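Local coordinates for ferric uptake regulation protein (Pseudomonas aeruginosa, PDB 1MZB), which probably acts as an iron-responsive, DNA-binding repressor that regulates the genes of iron uptake and keeps cellular iron in balance, at residues E5-E8 against L9-G13. Residues are numbered along the deposited sequence; the frame is centred on the assembly and turned at random.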
# COMPACT_ATOMS: atom_id res chain seq x y z
N GLU A 5 -5.66 -10.26 16.33
CA GLU A 5 -4.73 -11.32 15.95
C GLU A 5 -5.45 -12.66 15.94
O GLU A 5 -5.22 -13.50 15.08
CB GLU A 5 -3.55 -11.40 16.93
CG GLU A 5 -2.55 -10.25 16.81
CD GLU A 5 -2.97 -9.04 17.61
OE1 GLU A 5 -4.19 -8.81 17.73
OE2 GLU A 5 -2.09 -8.30 18.11
N ASN A 6 -6.34 -12.86 16.92
CA ASN A 6 -7.08 -14.11 16.99
C ASN A 6 -7.92 -14.30 15.74
O ASN A 6 -7.95 -15.39 15.18
CB ASN A 6 -7.98 -14.12 18.23
CG ASN A 6 -7.18 -14.24 19.51
OD1 ASN A 6 -5.97 -14.01 19.54
ND2 ASN A 6 -7.87 -14.59 20.59
N SER A 7 -8.60 -13.25 15.30
CA SER A 7 -9.43 -13.34 14.11
C SER A 7 -8.58 -13.65 12.90
O SER A 7 -8.94 -14.49 12.08
CB SER A 7 -10.21 -12.04 13.88
OG SER A 7 -10.98 -11.71 15.02
N GLU A 8 -7.42 -12.99 12.79
CA GLU A 8 -6.56 -13.24 11.65
C GLU A 8 -6.13 -14.69 11.58
O GLU A 8 -6.14 -15.30 10.51
CB GLU A 8 -5.33 -12.34 11.72
CG GLU A 8 -5.67 -10.89 11.55
CD GLU A 8 -4.43 -10.02 11.52
OE1 GLU A 8 -3.72 -9.99 12.54
OE2 GLU A 8 -4.18 -9.40 10.46
N LEU A 9 -5.76 -15.25 12.73
CA LEU A 9 -5.34 -16.64 12.81
C LEU A 9 -6.47 -17.61 12.48
O LEU A 9 -6.27 -18.58 11.76
CB LEU A 9 -4.77 -16.93 14.20
CG LEU A 9 -3.42 -16.31 14.55
CD1 LEU A 9 -3.04 -16.66 15.99
CD2 LEU A 9 -2.33 -16.84 13.59
N ARG A 10 -7.67 -17.34 13.00
CA ARG A 10 -8.81 -18.23 12.72
C ARG A 10 -9.21 -18.17 11.26
O ARG A 10 -9.41 -19.22 10.63
CB ARG A 10 -9.98 -17.87 13.63
CG ARG A 10 -9.68 -18.23 15.07
CD ARG A 10 -10.66 -17.68 16.07
NE ARG A 10 -10.27 -18.07 17.42
CZ ARG A 10 -10.35 -17.28 18.49
NH1 ARG A 10 -10.81 -16.04 18.37
NH2 ARG A 10 -9.96 -17.74 19.67
N LYS A 11 -9.32 -16.97 10.71
CA LYS A 11 -9.66 -16.80 9.30
C LYS A 11 -8.67 -17.58 8.42
O LYS A 11 -9.03 -18.00 7.31
CB LYS A 11 -9.61 -15.33 8.89
CG LYS A 11 -10.92 -14.56 9.03
CD LYS A 11 -11.22 -14.09 10.46
CE LYS A 11 -11.80 -15.20 11.33
NZ LYS A 11 -11.95 -14.78 12.76
N ALA A 12 -7.45 -17.78 8.92
CA ALA A 12 -6.41 -18.49 8.19
C ALA A 12 -6.37 -19.99 8.51
O ALA A 12 -5.40 -20.67 8.18
CB ALA A 12 -5.04 -17.86 8.48
N GLY A 13 -7.42 -20.50 9.14
CA GLY A 13 -7.49 -21.91 9.48
C GLY A 13 -6.38 -22.37 10.41
O GLY A 13 -5.97 -23.54 10.36
O HOH W 1 -10.46 -13.69 20.40
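Asn-6 and Arg-10, one helical turn apart, run alongside each other on the outer surface of helix 4-11, a short alpha-helix that a Schellman motif brings to an end. Arg-10 illustrates how a long side chain can run back along its own helix. Its CG stands beside the backbone N, opposite the carbonyl carbon (chi1 -69°), and from there the chain is extended as far as NE, which carries it toward the preceding turn. Arg-10 CB and CD both pass near Asn-6 O, and Arg-10 CG comes closer to it than either, at 3.3 Å. The guanidinium then reaches the Asn-6 side chain: Asn-6 CB sits over one face of it, 3.4 Å from Arg-10 NH1. Amide and guanidinium planes stand 84° apart, and the two groups are joined through a water that accepts from both Asn-6 ND2 and Arg-10 NH1. Asn-6 O meanwhile accepts the backbone hydrogen bond from Arg-10 N at 2.9 Å. On the inner face Leu-9 lays CG 3.4 Å from Glu-5 O and packs against Phe-63 of helix 53-66 and Arg-20 of helix 18-28, joining the N-terminal helix to the helical part of the chain, which in this helix-turn-helix family probably binds DNA. Glu-8 OE2 instead forms a salt bridge with Lys-110 NZ of the second subunit, so this helix also takes part in the dimer. Beyond Lys-11 the regular pattern fades: the bond from Ala-12 N to Glu-8 O is weak, and Gly-13, with positive phi, turns its N back to Arg-10 O at 2.8 Å.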